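Local coordinates for protein putative GTP pyrophosphokinase (Streptococcus mutans, PDB 3L9D) that probably transfers pyrophosphate from ATP to GTP, the first step of ppGpp synthesis, at residues E38-P43 with N97-M102. Residues are numbered along the deposited sequence; the frame is centred on the assembly and turned at random.
Sequences EEFLDP and NLTQDM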
loop_
_atom_site.group_PDB
_atom_site.type_symbol
_atom_site.label_atom_id
_atom_site.label_comp_id
_atom_site.label_asym_id
_atom_site.label_seq_id
_atom_site.Cartn_x
_atom_site.Cartn_y
_atom_site.Cartn_z
ATOM N N GLU A 38 -7.383 -20.906 8.518
ATOM C CA GLU A 38 -6.065 -21.339 8.080
ATOM C C GLU A 38 -6.077 -21.824 6.633
ATOM O O GLU A 38 -5.098 -21.644 5.912
ATOM C CB GLU A 38 -5.512 -22.426 8.995
ATOM C CG GLU A 38 -4.081 -22.810 8.668
ATOM C CD GLU A 38 -3.507 -23.828 9.640
ATOM O OE1 GLU A 38 -4.282 -24.688 10.124
ATOM O OE2 GLU A 38 -2.282 -23.773 9.909
ATOM N N GLU A 39 -7.179 -22.435 6.209
ATOM C CA GLU A 39 -7.278 -22.925 4.843
ATOM C C GLU A 39 -7.645 -21.833 3.847
ATOM O O GLU A 39 -7.068 -21.749 2.761
ATOM C CB GLU A 39 -8.302 -24.051 4.732
ATOM C CG GLU A 39 -8.713 -24.323 3.288
ATOM C CD GLU A 39 -9.809 -25.365 3.165
ATOM O OE1 GLU A 39 -10.562 -25.312 2.169
ATOM O OE2 GLU A 39 -9.919 -26.231 4.062
ATOM N N PHE A 40 -8.630 -21.018 4.204
ATOM C CA PHE A 40 -9.103 -19.971 3.308
ATOM C C PHE A 40 -7.976 -18.983 3.047
ATOM O O PHE A 40 -7.819 -18.481 1.941
ATOM C CB PHE A 40 -10.323 -19.264 3.906
ATOM C CG PHE A 40 -10.628 -17.933 3.276
ATOM C CD1 PHE A 40 -11.437 -17.853 2.172
ATOM C CD2 PHE A 40 -10.102 -16.763 3.806
ATOM C CE1 PHE A 40 -11.713 -16.634 1.589
ATOM C CE2 PHE A 40 -10.367 -15.544 3.238
ATOM C CZ PHE A 40 -11.177 -15.474 2.120
ATOM N N LEU A 41 -7.177 -18.737 4.074
ATOM C CA LEU A 41 -6.153 -17.715 4.016
ATOM C C LEU A 41 -4.907 -18.147 3.252
ATOM O O LEU A 41 -4.051 -17.318 2.928
ATOM C CB LEU A 41 -5.780 -17.275 5.433
ATOM C CG LEU A 41 -6.226 -15.871 5.870
ATOM C CD1 LEU A 41 -7.283 -15.285 4.961
ATOM C CD2 LEU A 41 -6.716 -15.862 7.302
ATOM N N ASP A 42 -4.800 -19.435 2.948
ATOM C CA ASP A 42 -3.541 -19.948 2.428
ATOM C C ASP A 42 -3.075 -19.304 1.134
ATOM O O ASP A 42 -1.911 -18.944 1.008
ATOM C CB ASP A 42 -3.569 -21.462 2.256
ATOM C CG ASP A 42 -2.220 -22.009 1.805
ATOM O OD1 ASP A 42 -2.028 -22.168 0.574
ATOM O OD2 ASP A 42 -1.349 -22.235 2.683
ATOM N N PRO A 43 -3.975 -19.162 0.159
ATOM C CA PRO A 43 -3.557 -18.541 -1.103
ATOM C C PRO A 43 -3.206 -17.043 -0.972
ATOM O O PRO A 43 -2.573 -16.480 -1.869
ATOM C CB PRO A 43 -4.781 -18.722 -2.002
ATOM C CG PRO A 43 -5.662 -19.700 -1.296
ATOM C CD PRO A 43 -5.389 -19.556 0.147
ATOM N N ASN A 97 -18.747 -15.111 0.012
ATOM C CA ASN A 97 -18.346 -14.078 -0.940
ATOM C C ASN A 97 -17.054 -13.349 -0.596
ATOM O O ASN A 97 -16.787 -12.288 -1.159
ATOM C CB ASN A 97 -19.460 -13.059 -1.108
ATOM C CG ASN A 97 -20.746 -13.691 -1.570
ATOM O OD1 ASN A 97 -21.826 -13.273 -1.165
ATOM N ND2 ASN A 97 -20.641 -14.718 -2.415
ATOM N N LEU A 98 -16.256 -13.897 0.322
ATOM C CA LEU A 98 -15.031 -13.221 0.730
ATOM C C LEU A 98 -14.077 -13.019 -0.446
ATOM O O LEU A 98 -13.656 -11.905 -0.748
ATOM C CB LEU A 98 -14.313 -14.006 1.818
ATOM C CG LEU A 98 -14.813 -13.818 3.239
ATOM C CD1 LEU A 98 -13.857 -14.513 4.170
ATOM C CD2 LEU A 98 -14.909 -12.337 3.568
ATOM N N THR A 99 -13.726 -14.112 -1.108
ATOM C CA THR A 99 -12.720 -14.037 -2.145
ATOM C C THR A 99 -13.167 -13.100 -3.257
ATOM O O THR A 99 -12.390 -12.285 -3.733
ATOM C CB THR A 99 -12.380 -15.424 -2.712
ATOM O OG1 THR A 99 -11.472 -16.093 -1.820
ATOM C CG2 THR A 99 -11.724 -15.279 -4.072
ATOM N N GLN A 100 -14.425 -13.201 -3.665
ATOM C CA GLN A 100 -14.882 -12.405 -4.792
ATOM C C GLN A 100 -15.195 -10.954 -4.400
ATOM O O GLN A 100 -15.174 -10.073 -5.245
ATOM C CB GLN A 100 -16.068 -13.076 -5.499
ATOM C CG GLN A 100 -17.429 -12.751 -4.927
ATOM C CD GLN A 100 -18.570 -13.197 -5.846
ATOM O OE1 GLN A 100 -19.560 -12.477 -6.037
ATOM N NE2 GLN A 100 -18.429 -14.388 -6.423
ATOM N N ASP A 101 -15.452 -10.698 -3.121
ATOM C CA ASP A 101 -15.927 -9.373 -2.718
ATOM C C ASP A 101 -14.993 -8.545 -1.827
ATOM O O ASP A 101 -15.118 -7.322 -1.785
ATOM C CB ASP A 101 -17.319 -9.462 -2.071
ATOM C CG ASP A 101 -18.452 -9.618 -3.095
ATOM O OD1 ASP A 101 -18.211 -9.521 -4.329
ATOM O OD2 ASP A 101 -19.602 -9.829 -2.645
ATOM N N MET A 102 -14.087 -9.186 -1.095
ATOM C CA MET A 102 -13.152 -8.433 -0.255
ATOM C C MET A 102 -11.827 -8.135 -0.992
ATOM O O MET A 102 -11.207 -9.028 -1.580
ATOM C CB MET A 102 -12.920 -9.127 1.097
ATOM C CG MET A 102 -12.039 -8.313 2.045
ATOM S SD MET A 102 -12.335 -8.559 3.810
ATOM C CE MET A 102 -14.127 -8.450 3.852
#
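The CA atoms of Phe-40 and Thr-99, 8.8 Å apart, are the closest pair between the two segments, and the Phe-40 side chain bridges most of that distance. One segment runs from the short N-terminal helix into the start of helix 42-64, and Asp-42 N bonds back to Glu-39 O. The other is the single short turn of helix 98-101, where Leu-98 O accepts from both Asp-101 N and Met-102 N. Phe-40 points toward this turn; with CG anti to its own nitrogen (chi1 163°), the ring reaches out until its far end, CZ, lies 3.5 Å from Leu-98 CB. The leucine crosses the phenylalanine at about a right angle and lays one methyl over a face of the ring: CD1 sits 4.0 Å from the ring centroid, 29° off the normal, a CH-pi contact. Thr-99 OG1 approaches obliquely, 3.5 Å from Phe-40 CE1. That hydroxyl is hydrogen-bonded to the OH of Tyr-44 in helix 42-64, whose ring also meets that of Phe-40, the planes at about 35°. Leu-98 also touches Met-88 of helix 81-91, and Phe-40 touches Ile-105. The arrangement is an apolar contact joining the N-terminal helix 37-40 to the short helix 98-101, just ahead of strand 106-112 of the mixed sheet in this RelA/SpoT-family fold.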